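PDB 3ISR: transglutaminase-like enzymes, putative cysteine protease from Cytophaga hutchinsonii, which is probably a cysteine-dependent hydrolase of the transglutaminase-like superfamily, acting on peptide or amide bonds of a substrate not yet identified. Local coordinates for residues F116-S120 with R193-A199; C123-Q129 with I189-A194; Y133-G137 with A148-W152; W152-V157 with F184-G188. All coordinates share one frame; numbering follows the deposited sequence.

Overall arrangement
All four contacts belong to the helical part of the chain, from the loop after strand 78-96 to the start of strand 199-206. Helix 181-194 takes part in contacts 1, 2 and 4, and helix 142-156 in contacts 3 and 4. Contacts 1 and 2 have centres about 6 Å apart and share Arg-193 and Ala-194. Contact 3 lies about 12 Å from contact 2 and about 10 Å from contact 4, centre to centre. Along the chain contact 2 is nested inside contact 1, and contacts 3 and 4 follow one another within both. Helix 181-194 is enclosed by the loop that leads into helix 129-136 and by helix 142-156 along one side, in contact 4 nearer its start.

Contact 1 (F116-S120 with R193-A199); sequences FLFPS and RALSIPA
Phe-116 O is gripped from two places in 193-199. Ala-199 N donates a nearly straight bond to Phe-116 O, 3.1 Å long with 164° at the hydrogen, arriving from above the carbonyl plane. Arg-193 NE adds a weak, bent bond of 2.9 Å to Phe-116 O, and Pro-198 CA lends a C-H contact at 3.4 Å to the same Phe-116 O. The arginine chain runs extended from CG to NE (chi2 -172°), which carries its head past Phe-116 to Ser-120. There Arg-193 NH1 meets Ser-120 OG at 3.0 Å, exactly at the edge of the guanidinium, while Asp-248 takes up the same hydroxyl. On its other edge the group turns side-on to Ala-199 O, with Arg-193 NE and NH2 (NH2 2.9 Å from that oxygen) both donating to the one atom; NH2 also bonds to Arg-247 O. With a leucine in place of Arg-193, Ala-199 O and Ser-120 OG would probably lose these donors and the loop would be held less firmly. Apolar packing adds to this: Leu-117 CD2 lies beside Pro-198 CG at 3.7 Å. A water bridges Leu-117 O and Arg-193 O. Ser-196, at positive phi, closes helix 181-194 in a Schellman motif. The contact therefore sits where that helix turns into strand 199-206, with Leu-117 and Ser-196 also packing on Phe-258 of the second subunit.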
loop_
_atom_site.group_PDB
_atom_site.type_symbol
_atom_site.label_atom_id
_atom_site.label_comp_id
_atom_site.label_asym_id
_atom_site.label_seq_id
_atom_site.Cartn_x
_atom_site.Cartn_y
_atom_site.Cartn_z
ATOM N N PHE B 116 -16.906 16.265 7.403
ATOM C CA PHE B 116 -17.102 14.833 7.549
ATOM C C PHE B 116 -17.472 14.142 6.241
ATOM O O PHE B 116 -17.763 12.956 6.210
ATOM C CB PHE B 116 -18.093 14.557 8.691
ATOM C CG PHE B 116 -17.607 15.092 10.006
ATOM C CD1 PHE B 116 -16.605 14.425 10.701
ATOM C CD2 PHE B 116 -18.099 16.306 10.514
ATOM C CE1 PHE B 116 -16.111 14.921 11.925
ATOM C CE2 PHE B 116 -17.608 16.829 11.742
ATOM C CZ PHE B 116 -16.606 16.121 12.444
ATOM N N LEU B 117 -17.428 14.899 5.145
ATOM C CA LEU B 117 -17.529 14.325 3.811
ATOM C C LEU B 117 -16.149 13.949 3.245
ATOM O O LEU B 117 -16.055 13.276 2.212
ATOM C CB LEU B 117 -18.200 15.345 2.864
ATOM C CG LEU B 117 -19.712 15.575 3.045
ATOM C CD1 LEU B 117 -20.162 16.896 2.385
ATOM C CD2 LEU B 117 -20.503 14.388 2.486
ATOM N N PHE B 118 -15.080 14.423 3.880
ATOM C CA PHE B 118 -13.734 14.328 3.299
ATOM C C PHE B 118 -12.904 13.182 3.846
ATOM O O PHE B 118 -13.140 12.728 4.970
ATOM C CB PHE B 118 -13.005 15.670 3.424
ATOM C CG PHE B 118 -13.653 16.735 2.590
ATOM C CD1 PHE B 118 -13.443 16.776 1.222
ATOM C CD2 PHE B 118 -14.550 17.622 3.163
ATOM C CE1 PHE B 118 -14.087 17.756 0.417
ATOM C CE2 PHE B 118 -15.196 18.593 2.394
ATOM C CZ PHE B 118 -14.970 18.664 1.026
ATOM N N PRO B 119 -11.966 12.671 3.031
ATOM C CA PRO B 119 -11.119 11.569 3.514
ATOM C C PRO B 119 -10.297 12.023 4.712
ATOM O O PRO B 119 -9.967 13.226 4.829
ATOM C CB PRO B 119 -10.183 11.282 2.336
ATOM C CG PRO B 119 -10.709 12.076 1.148
ATOM C CD PRO B 119 -11.632 13.122 1.661
ATOM N N SER B 120 -9.940 11.078 5.577
ATOM C CA SER B 120 -9.080 11.355 6.711
ATOM C C SER B 120 -7.986 10.277 6.787
ATOM O O SER B 120 -7.965 9.382 5.948
ATOM C CB SER B 120 -9.922 11.373 7.986
ATOM O OG SER B 120 -10.593 10.146 8.154
ATOM N N ARG B 193 -18.581 8.081 3.387
ATOM C CA ARG B 193 -18.049 9.261 2.717
ATOM C C ARG B 193 -17.852 9.022 1.225
ATOM O O ARG B 193 -18.010 9.945 0.415
ATOM C CB ARG B 193 -16.717 9.688 3.332
ATOM C CG ARG B 193 -16.848 10.176 4.757
ATOM C CD ARG B 193 -15.520 10.760 5.246
ATOM N NE ARG B 193 -15.619 11.059 6.679
ATOM C CZ ARG B 193 -14.612 10.956 7.531
ATOM N NH1 ARG B 193 -13.397 10.605 7.084
ATOM N NH2 ARG B 193 -14.826 11.195 8.826
ATOM N N ALA B 194 -17.498 7.795 0.861
ATOM C CA ALA B 194 -17.268 7.463 -0.556
ATOM C C ALA B 194 -18.549 7.663 -1.360
ATOM O O ALA B 194 -18.508 7.924 -2.573
ATOM C CB ALA B 194 -16.769 6.021 -0.667
ATOM N N LEU B 195 -19.687 7.540 -0.674
ATOM C CA LEU B 195 -21.024 7.738 -1.268
ATOM C C LEU B 195 -21.624 9.117 -0.982
ATOM O O LEU B 195 -22.838 9.318 -1.132
ATOM C CB LEU B 195 -21.996 6.641 -0.781
ATOM C CG LEU B 195 -21.618 5.201 -1.154
ATOM C CD1 LEU B 195 -22.354 4.191 -0.270
ATOM C CD2 LEU B 195 -21.848 4.929 -2.644
ATOM N N SER B 196 -20.778 10.066 -0.581
ATOM C CA SER B 196 -21.199 11.451 -0.271
ATOM C C SER B 196 -22.173 11.538 0.906
ATOM O O SER B 196 -23.094 12.357 0.906
ATOM C CB SER B 196 -21.792 12.163 -1.499
ATOM O OG SER B 196 -20.925 12.041 -2.615
ATOM N N ILE B 197 -21.961 10.702 1.917
ATOM C CA ILE B 197 -22.774 10.764 3.135
ATOM C C ILE B 197 -21.820 11.167 4.265
ATOM O O ILE B 197 -20.824 10.478 4.491
ATOM C CB ILE B 197 -23.413 9.378 3.434
ATOM C CG1 ILE B 197 -24.312 8.947 2.277
ATOM C CG2 ILE B 197 -24.231 9.384 4.759
ATOM C CD1 ILE B 197 -24.640 7.442 2.293
ATOM N N PRO B 198 -22.094 12.284 4.969
ATOM C CA PRO B 198 -21.143 12.655 6.010
ATOM C C PRO B 198 -21.109 11.608 7.116
ATOM O O PRO B 198 -22.146 11.062 7.482
ATOM C CB PRO B 198 -21.665 14.003 6.538
ATOM C CG PRO B 198 -22.655 14.490 5.485
ATOM C CD PRO B 198 -23.209 13.238 4.850
ATOM N N ALA B 199 -19.919 11.300 7.624
ATOM C CA ALA B 199 -19.821 10.286 8.691
ATOM C C ALA B 199 -18.688 10.627 9.623
ATOM O O ALA B 199 -17.707 11.236 9.198
ATOM C CB ALA B 199 -19.617 8.907 8.099
HETATM O O HOH W 1 -18.050 12.657 0.314
#

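Contact 2 (C123-Q129 with I189-A194); sequences CQSDKLQ and IALCRA
Cys-123 lies against Ile-189, Ala-190 and Arg-193, one side of helix 181-194. Cys-123 CB is 4.0 Å from Ala-190 CB and 3.7 Å from Arg-193 NH1. One bond further, Cys-123 SG touches Ile-189 CG2 at 3.7 Å. The sulfur is anti to its own carbonyl carbon (chi1 -55°), and this turns it along the helix toward Ile-189. That same CG2 lies over the centre of one face of the Arg-193 guanidinium, 3.2 Å above the plane; it covers that face and helps to fix how the head is turned. Next along the loop, Ser-125 CB fits close to the helix, 3.4 Å from Ala-190 O and 3.5 Å from Arg-193 CB. Leu-128 CD1 meets Ala-190 CB from another direction, and Ala-194 CB faces the carbonyl oxygens of Ser-125 and Leu-128. Two waters finish the joint, both donating to Ala-194 O; one also donates to Gln-129 O, the other weakly to Gln-129 OE1. Leu-128 is the N-cap of helix 129-136. Helix 181-194, packed here by the loop before helix 129-136, is probably the central helix of the papain-like fold, whose N-terminal end bears the nucleophilic cysteine in this superfamily.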
loop_
_atom_site.group_PDB
_atom_site.type_symbol
_atom_site.label_atom_id
_atom_site.label_comp_id
_atom_site.label_asym_id
_atom_site.label_seq_id
_atom_site.Cartn_x
_atom_site.Cartn_y
_atom_site.Cartn_z
ATOM N N CYS B 123 -9.455 6.770 6.884
ATOM C CA CYS B 123 -10.694 6.605 6.116
ATOM C C CYS B 123 -10.479 7.206 4.724
ATOM O O CYS B 123 -10.889 8.350 4.446
ATOM C CB CYS B 123 -11.884 7.281 6.813
ATOM S SG CYS B 123 -12.166 6.769 8.515
ATOM N N GLN B 124 -9.821 6.426 3.854
ATOM C CA GLN B 124 -9.424 6.894 2.504
ATOM C C GLN B 124 -10.578 6.731 1.528
ATOM O O GLN B 124 -10.551 5.895 0.598
ATOM C CB GLN B 124 -8.174 6.153 2.021
ATOM C CG GLN B 124 -6.980 6.183 3.011
ATOM C CD GLN B 124 -6.902 4.925 3.867
ATOM O OE1 GLN B 124 -7.931 4.371 4.295
ATOM N NE2 GLN B 124 -5.676 4.456 4.116
ATOM N N SER B 125 -11.611 7.537 1.752
ATOM C CA SER B 125 -12.859 7.420 1.031
ATOM C C SER B 125 -12.646 7.731 -0.430
ATOM O O SER B 125 -13.327 7.189 -1.304
ATOM C CB SER B 125 -13.921 8.360 1.635
ATOM O OG SER B 125 -13.366 9.634 1.954
ATOM N N ASP B 126 -11.659 8.575 -0.701
ATOM C CA ASP B 126 -11.348 8.918 -2.082
ATOM C C ASP B 126 -10.762 7.736 -2.874
ATOM O O ASP B 126 -10.783 7.761 -4.088
ATOM C CB ASP B 126 -10.414 10.148 -2.128
ATOM C CG ASP B 126 -9.086 9.913 -1.415
ATOM O OD1 ASP B 126 -9.077 9.378 -0.292
ATOM O OD2 ASP B 126 -8.037 10.273 -1.991
ATOM N N LYS B 127 -10.222 6.718 -2.206
ATOM C CA LYS B 127 -9.711 5.531 -2.913
ATOM C C LYS B 127 -10.762 4.440 -3.063
ATOM O O LYS B 127 -10.502 3.377 -3.652
ATOM C CB LYS B 127 -8.494 4.957 -2.194
ATOM C CG LYS B 127 -7.271 5.896 -2.242
ATOM C CD LYS B 127 -6.066 5.276 -1.543
ATOM C CE LYS B 127 -4.954 4.916 -2.516
ATOM N NZ LYS B 127 -3.684 4.644 -1.776
ATOM N N LEU B 128 -11.934 4.693 -2.508
ATOM C CA LEU B 128 -12.975 3.656 -2.435
ATOM C C LEU B 128 -14.280 4.034 -3.141
ATOM O O LEU B 128 -15.284 3.349 -2.982
ATOM C CB LEU B 128 -13.235 3.295 -0.955
ATOM C CG LEU B 128 -12.056 2.657 -0.209
ATOM C CD1 LEU B 128 -12.350 2.502 1.285
ATOM C CD2 LEU B 128 -11.688 1.304 -0.812
ATOM N N GLN B 129 -14.265 5.096 -3.945
ATOM C CA GLN B 129 -15.499 5.553 -4.611
ATOM C C GLN B 129 -16.104 4.520 -5.589
ATOM O O GLN B 129 -17.307 4.258 -5.557
ATOM C CB GLN B 129 -15.277 6.881 -5.358
ATOM C CG GLN B 129 -14.797 8.053 -4.510
ATOM C CD GLN B 129 -14.440 9.273 -5.370
ATOM O OE1 GLN B 129 -15.323 9.961 -5.876
ATOM N NE2 GLN B 129 -13.137 9.537 -5.536
ATOM N N ILE B 189 -17.208 4.425 8.049
ATOM C CA ILE B 189 -17.039 5.867 7.765
ATOM C C ILE B 189 -16.529 6.059 6.346
ATOM O O ILE B 189 -17.080 6.863 5.584
ATOM C CB ILE B 189 -16.050 6.521 8.747
ATOM C CG1 ILE B 189 -16.652 6.584 10.150
ATOM C CG2 ILE B 189 -15.699 7.949 8.294
ATOM C CD1 ILE B 189 -15.598 6.731 11.237
ATOM N N ALA B 190 -15.499 5.302 5.972
ATOM C CA ALA B 190 -14.925 5.471 4.637
ATOM C C ALA B 190 -15.944 5.187 3.558
ATOM O O ALA B 190 -16.025 5.918 2.588
ATOM C CB ALA B 190 -13.688 4.575 4.443
ATOM N N LEU B 191 -16.698 4.103 3.715
ATOM C CA LEU B 191 -17.695 3.738 2.709
ATOM C C LEU B 191 -18.834 4.742 2.632
ATOM O O LEU B 191 -19.303 5.054 1.541
ATOM C CB LEU B 191 -18.197 2.302 2.944
ATOM C CG LEU B 191 -17.152 1.191 2.717
ATOM C CD1 LEU B 191 -17.647 -0.131 3.305
ATOM C CD2 LEU B 191 -16.798 1.015 1.216
ATOM N N CYS B 192 -19.261 5.284 3.777
ATOM C CA CYS B 192 -20.264 6.371 3.761
ATOM C C CYS B 192 -19.765 7.594 3.014
ATOM O O CYS B 192 -20.447 8.115 2.136
ATOM C CB CYS B 192 -20.606 6.826 5.165
ATOM S SG CYS B 192 -21.683 5.719 6.049
ATOM N N ARG B 193 -18.581 8.081 3.387
ATOM C CA ARG B 193 -18.049 9.261 2.717
ATOM C C ARG B 193 -17.852 9.022 1.225
ATOM O O ARG B 193 -18.010 9.945 0.415
ATOM C CB ARG B 193 -16.717 9.688 3.332
ATOM C CG ARG B 193 -16.848 10.176 4.757
ATOM C CD ARG B 193 -15.520 10.760 5.246
ATOM N NE ARG B 193 -15.619 11.059 6.679
ATOM C CZ ARG B 193 -14.612 10.956 7.531
ATOM N NH1 ARG B 193 -13.397 10.605 7.084
ATOM N NH2 ARG B 193 -14.826 11.195 8.826
ATOM N N ALA B 194 -17.498 7.795 0.861
ATOM C CA ALA B 194 -17.268 7.463 -0.556
ATOM C C ALA B 194 -18.549 7.663 -1.360
ATOM O O ALA B 194 -18.508 7.924 -2.573
ATOM C CB ALA B 194 -16.769 6.021 -0.667
HETATM O O HOH W 2 -19.153 6.126 -4.958
HETATM O O HOH W 3 -16.937 10.179 -3.034
#

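Contact 3 (Y133-G137 with A148-W152); sequences YKEFG and AITDW
Phe-136 is the residue that joins helices 129-136 and 142-156 here, two helices consecutive in the chain and part of the helical portion of the transglutaminase-like fold; its ring reaches Ala-148, Ile-149 and Trp-152. The aromatic contact comes first. Phe-136 points an edge at the five-membered ring of Trp-152 in an offset edge-to-face pair, centroids 5.6 Å apart and planes at 90°. Trp-152 presents that face because its CG stands anti to the backbone N (chi1 -174°), swinging the indole across toward helix 129-136.

Carbon packing fixes the rest of the ring. Ile-149 CG1 sits almost exactly on the ring normal, 3.7 Å from the centroid of Phe-136, a CH-pi contact. Glu-135 CG covers the opposite face, shifted toward the rim, so the phenyl is sandwiched between its own neighbour and the partner helix. The same Glu-135 CG leans over one face of the indole. At the edge, in the ring plane, Trp-152 CB lies 3.7 Å from Phe-136 CE1. Leu-191 of helix 181-194 touches both Phe-136 and Ile-149, extending this packing into the next helix.

The polar part is water-mediated. A water receives the N-H of Trp-152 NE1 (3.2 Å) while donating to Glu-135 OE1. Further out, Lys-134 makes a salt bridge with Glu-158 of the third subunit.

Back at the phenyl, Ala-148 O, which accepts the helical bond from Trp-152 N, stands 3.6 Å from Phe-136 CE1.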
loop_
_atom_site.group_PDB
_atom_site.type_symbol
_atom_site.label_atom_id
_atom_site.label_comp_id
_atom_site.label_asym_id
_atom_site.label_seq_id
_atom_site.Cartn_x
_atom_site.Cartn_y
_atom_site.Cartn_z
ATOM N N TYR B 133 -19.643 2.513 -4.855
ATOM C CA TYR B 133 -20.738 2.651 -5.802
ATOM C C TYR B 133 -21.142 1.281 -6.338
ATOM O O TYR B 133 -22.318 0.980 -6.445
ATOM C CB TYR B 133 -20.389 3.589 -6.969
ATOM C CG TYR B 133 -21.593 3.848 -7.862
ATOM C CD1 TYR B 133 -22.623 4.698 -7.444
ATOM C CD2 TYR B 133 -21.712 3.232 -9.115
ATOM C CE1 TYR B 133 -23.748 4.934 -8.260
ATOM C CE2 TYR B 133 -22.826 3.461 -9.935
ATOM C CZ TYR B 133 -23.836 4.312 -9.499
ATOM O OH TYR B 133 -24.933 4.549 -10.297
ATOM N N LYS B 134 -20.146 0.458 -6.665
ATOM C CA LYS B 134 -20.378 -0.894 -7.196
ATOM C C LYS B 134 -21.180 -1.727 -6.212
ATOM O O LYS B 134 -22.132 -2.403 -6.578
ATOM C CB LYS B 134 -19.047 -1.597 -7.400
ATOM C CG LYS B 134 -18.846 -2.139 -8.772
ATOM C CD LYS B 134 -17.916 -1.222 -9.531
ATOM C CE LYS B 134 -18.353 -1.106 -10.968
ATOM N NZ LYS B 134 -17.531 -0.059 -11.630
ATOM N N GLU B 135 -20.767 -1.671 -4.949
ATOM C CA GLU B 135 -21.327 -2.516 -3.919
ATOM C C GLU B 135 -22.672 -1.992 -3.417
ATOM O O GLU B 135 -23.569 -2.782 -3.170
ATOM C CB GLU B 135 -20.315 -2.671 -2.767
ATOM C CG GLU B 135 -20.561 -3.868 -1.861
ATOM C CD GLU B 135 -20.693 -5.184 -2.624
ATOM O OE1 GLU B 135 -21.730 -5.863 -2.443
ATOM O OE2 GLU B 135 -19.771 -5.530 -3.397
ATOM N N PHE B 136 -22.819 -0.670 -3.289
ATOM C CA PHE B 136 -23.991 -0.087 -2.613
ATOM C C PHE B 136 -24.777 0.939 -3.431
ATOM O O PHE B 136 -25.828 1.402 -2.991
ATOM C CB PHE B 136 -23.593 0.559 -1.270
ATOM C CG PHE B 136 -22.742 -0.313 -0.400
ATOM C CD1 PHE B 136 -23.306 -1.357 0.329
ATOM C CD2 PHE B 136 -21.375 -0.092 -0.314
ATOM C CE1 PHE B 136 -22.518 -2.174 1.121
ATOM C CE2 PHE B 136 -20.571 -0.889 0.481
ATOM C CZ PHE B 136 -21.144 -1.948 1.200
ATOM N N GLY B 137 -24.279 1.294 -4.611
ATOM C CA GLY B 137 -24.848 2.393 -5.392
ATOM C C GLY B 137 -26.326 2.325 -5.751
ATOM O O GLY B 137 -26.959 3.360 -5.957
ATOM N N ALA B 148 -27.073 -0.896 4.944
ATOM C CA ALA B 148 -26.500 -1.933 4.089
ATOM C C ALA B 148 -24.974 -1.989 4.199
ATOM O O ALA B 148 -24.375 -3.079 4.118
ATOM C CB ALA B 148 -26.903 -1.733 2.640
ATOM N N ILE B 149 -24.358 -0.816 4.350
ATOM C CA ILE B 149 -22.914 -0.737 4.554
ATOM C C ILE B 149 -22.559 -1.474 5.841
ATOM O O ILE B 149 -21.649 -2.316 5.863
ATOM C CB ILE B 149 -22.423 0.739 4.608
ATOM C CG1 ILE B 149 -22.413 1.324 3.192
ATOM C CG2 ILE B 149 -20.989 0.845 5.252
ATOM C CD1 ILE B 149 -22.226 2.835 3.150
ATOM N N THR B 150 -23.325 -1.182 6.890
ATOM C CA THR B 150 -23.087 -1.698 8.228
ATOM C C THR B 150 -23.264 -3.208 8.227
ATOM O O THR B 150 -22.460 -3.943 8.821
ATOM C CB THR B 150 -24.049 -1.004 9.230
ATOM O OG1 THR B 150 -23.785 0.408 9.211
ATOM C CG2 THR B 150 -23.837 -1.514 10.632
ATOM N N ASP B 151 -24.307 -3.676 7.548
ATOM C CA ASP B 151 -24.563 -5.108 7.468
ATOM C C ASP B 151 -23.505 -5.814 6.601
ATOM O O ASP B 151 -23.036 -6.906 6.954
ATOM C CB ASP B 151 -25.990 -5.391 6.964
ATOM C CG ASP B 151 -27.074 -5.011 7.993
ATOM O OD1 ASP B 151 -26.742 -4.798 9.196
ATOM O OD2 ASP B 151 -28.268 -4.927 7.596
ATOM N N TRP B 152 -23.114 -5.196 5.486
ATOM C CA TRP B 152 -22.052 -5.777 4.658
ATOM C C TRP B 152 -20.769 -5.982 5.489
ATOM O O TRP B 152 -20.170 -7.040 5.441
ATOM C CB TRP B 152 -21.764 -4.929 3.407
ATOM C CG TRP B 152 -20.786 -5.607 2.492
ATOM C CD1 TRP B 152 -21.072 -6.449 1.460
ATOM C CD2 TRP B 152 -19.350 -5.538 2.573
ATOM N NE1 TRP B 152 -19.906 -6.894 0.876
ATOM C CE2 TRP B 152 -18.835 -6.361 1.550
ATOM C CE3 TRP B 152 -18.456 -4.860 3.415
ATOM C CZ2 TRP B 152 -17.456 -6.513 1.330
ATOM C CZ3 TRP B 152 -17.080 -5.017 3.204
ATOM C CH2 TRP B 152 -16.598 -5.847 2.173
HETATM O O HOH W 4 -21.020 -8.150 -1.849
#

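Contact 4 (W152-V157 with F184-G188); sequences WIYNNV and FAHLG
The indole of Trp-152 turns an edge, not a face, to Leu-187: CD2 of the leucine lies near the ring plane, 4.5 Å from Trp-152 CZ3. Ile-153 CG1 is at the indole edge too, also in plane. The other flat group, the Phe-184 ring, is approached obliquely by two neighbours. Ile-153 CG2 comes to 3.6 Å from Phe-184 CD2, and the carbonyl oxygen of Val-157 to 3.5 Å from Phe-184 CZ. Val-157 CG1 meets Phe-184 CE1 at 3.8 Å, so the phenyl lies along both side chains, sliding past them in the opposite sense.

Ile-153 does most of the filling from helix 142-156. With CG1 anti to the carbonyl carbon (chi1 -65°), its CG2 branch goes to the phenylalanine while CD1 drives into the other helix. Ile-153 CD1 is pressed tightly onto the backbone there, 3.5 Å from Gly-188 CA. Leu-187 CD2 completes the row, 4.0 Å from Val-157 CG2.

The axes of the two short helical segments come within 10.8 Å and run at 134° to one another. Leu-187 also packs on Ala-170 and Ile-174 of helix 170-176. Cut back to alanine, Phe-184 would no longer fill the space beside Ile-153 CG2 and Val-157 CG1, and a gap would probably open there.

The side chains meet through carbon, with two backbone polar atoms, Gly-188 N and Val-157 O, lying against them, which implies that helices 142-156 and 181-194 are held together here by close fit and burial rather than by polar bonds.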
loop_
_atom_site.group_PDB
_atom_site.type_symbol
_atom_site.label_atom_id
_atom_site.label_comp_id
_atom_site.label_asym_id
_atom_site.label_seq_id
_atom_site.Cartn_x
_atom_site.Cartn_y
_atom_site.Cartn_z
ATOM N N TRP B 152 -23.114 -5.196 5.486
ATOM C CA TRP B 152 -22.052 -5.777 4.658
ATOM C C TRP B 152 -20.769 -5.982 5.489
ATOM O O TRP B 152 -20.170 -7.040 5.441
ATOM C CB TRP B 152 -21.764 -4.929 3.407
ATOM C CG TRP B 152 -20.786 -5.607 2.492
ATOM C CD1 TRP B 152 -21.072 -6.449 1.460
ATOM C CD2 TRP B 152 -19.350 -5.538 2.573
ATOM N NE1 TRP B 152 -19.906 -6.894 0.876
ATOM C CE2 TRP B 152 -18.835 -6.361 1.550
ATOM C CE3 TRP B 152 -18.456 -4.860 3.415
ATOM C CZ2 TRP B 152 -17.456 -6.513 1.330
ATOM C CZ3 TRP B 152 -17.080 -5.017 3.204
ATOM C CH2 TRP B 152 -16.598 -5.847 2.173
ATOM N N ILE B 153 -20.373 -4.976 6.267
ATOM C CA ILE B 153 -19.160 -5.079 7.079
ATOM C C ILE B 153 -19.292 -6.221 8.091
ATOM O O ILE B 153 -18.382 -7.032 8.248
ATOM C CB ILE B 153 -18.838 -3.745 7.786
ATOM C CG1 ILE B 153 -18.508 -2.675 6.736
ATOM C CG2 ILE B 153 -17.671 -3.916 8.777
ATOM C CD1 ILE B 153 -18.461 -1.236 7.288
ATOM N N TYR B 154 -20.432 -6.287 8.767
ATOM C CA TYR B 154 -20.623 -7.352 9.759
ATOM C C TYR B 154 -20.475 -8.737 9.121
ATOM O O TYR B 154 -19.850 -9.656 9.702
ATOM C CB TYR B 154 -21.987 -7.238 10.461
ATOM C CG TYR B 154 -22.189 -8.406 11.388
ATOM C CD1 TYR B 154 -21.515 -8.475 12.611
ATOM C CD2 TYR B 154 -22.994 -9.473 11.016
ATOM C CE1 TYR B 154 -21.646 -9.573 13.444
ATOM C CE2 TYR B 154 -23.146 -10.583 11.859
ATOM C CZ TYR B 154 -22.468 -10.617 13.066
ATOM O OH TYR B 154 -22.612 -11.701 13.902
ATOM N N ASN B 155 -21.056 -8.874 7.929
ATOM C CA ASN B 155 -21.088 -10.147 7.225
ATOM C C ASN B 155 -19.809 -10.510 6.470
ATOM O O ASN B 155 -19.611 -11.666 6.117
ATOM C CB ASN B 155 -22.300 -10.194 6.281
ATOM C CG ASN B 155 -23.620 -10.273 7.030
ATOM O OD1 ASN B 155 -24.569 -9.560 6.711
ATOM N ND2 ASN B 155 -23.686 -11.143 8.024
ATOM N N ASN B 156 -18.925 -9.540 6.238
ATOM C CA ASN B 156 -17.795 -9.784 5.354
ATOM C C ASN B 156 -16.428 -9.471 5.949
ATOM O O ASN B 156 -15.418 -9.649 5.278
ATOM C CB ASN B 156 -17.992 -9.038 4.033
ATOM C CG ASN B 156 -19.190 -9.529 3.285
ATOM O OD1 ASN B 156 -20.265 -8.920 3.338
ATOM N ND2 ASN B 156 -19.046 -10.665 2.632
ATOM N N VAL B 157 -16.413 -9.027 7.207
ATOM C CA VAL B 157 -15.188 -8.714 7.933
ATOM C C VAL B 157 -15.263 -9.470 9.256
ATOM O O VAL B 157 -16.241 -9.345 10.008
ATOM C CB VAL B 157 -15.045 -7.179 8.215
ATOM C CG1 VAL B 157 -13.765 -6.889 9.017
ATOM C CG2 VAL B 157 -15.046 -6.358 6.898
ATOM N N PHE B 184 -13.709 -1.588 12.162
ATOM C CA PHE B 184 -15.081 -1.642 11.652
ATOM C C PHE B 184 -15.657 -0.231 11.537
ATOM O O PHE B 184 -16.368 0.090 10.581
ATOM C CB PHE B 184 -15.977 -2.460 12.598
ATOM C CG PHE B 184 -15.857 -3.960 12.454
ATOM C CD1 PHE B 184 -14.646 -4.618 12.688
ATOM C CD2 PHE B 184 -16.983 -4.726 12.181
ATOM C CE1 PHE B 184 -14.549 -6.013 12.596
ATOM C CE2 PHE B 184 -16.898 -6.142 12.093
ATOM C CZ PHE B 184 -15.690 -6.780 12.305
ATOM N N ALA B 185 -15.355 0.624 12.510
ATOM C CA ALA B 185 -15.832 2.011 12.477
ATOM C C ALA B 185 -15.191 2.757 11.315
ATOM O O ALA B 185 -15.872 3.465 10.546
ATOM C CB ALA B 185 -15.492 2.714 13.782
ATOM N N HIS B 186 -13.875 2.627 11.172
ATOM C CA HIS B 186 -13.187 3.373 10.108
ATOM C C HIS B 186 -13.714 2.943 8.757
ATOM O O HIS B 186 -13.870 3.762 7.860
ATOM C CB HIS B 186 -11.664 3.112 10.134
ATOM C CG HIS B 186 -10.925 3.826 11.230
ATOM N ND1 HIS B 186 -11.305 5.054 11.725
ATOM C CD2 HIS B 186 -9.789 3.496 11.882
ATOM C CE1 HIS B 186 -10.447 5.442 12.659
ATOM N NE2 HIS B 186 -9.515 4.515 12.769
ATOM N N LEU B 187 -13.988 1.643 8.598
ATOM C CA LEU B 187 -14.479 1.174 7.310
ATOM C C LEU B 187 -15.908 1.643 6.967
ATOM O O LEU B 187 -16.173 2.062 5.838
ATOM C CB LEU B 187 -14.351 -0.351 7.202
ATOM C CG LEU B 187 -14.776 -0.950 5.860
ATOM C CD1 LEU B 187 -13.929 -0.308 4.707
ATOM C CD2 LEU B 187 -14.596 -2.483 5.902
ATOM N N GLY B 188 -16.802 1.640 7.943
ATOM C CA GLY B 188 -18.148 2.204 7.747
ATOM C C GLY B 188 -18.062 3.676 7.354
ATOM O O GLY B 188 -18.737 4.118 6.427
#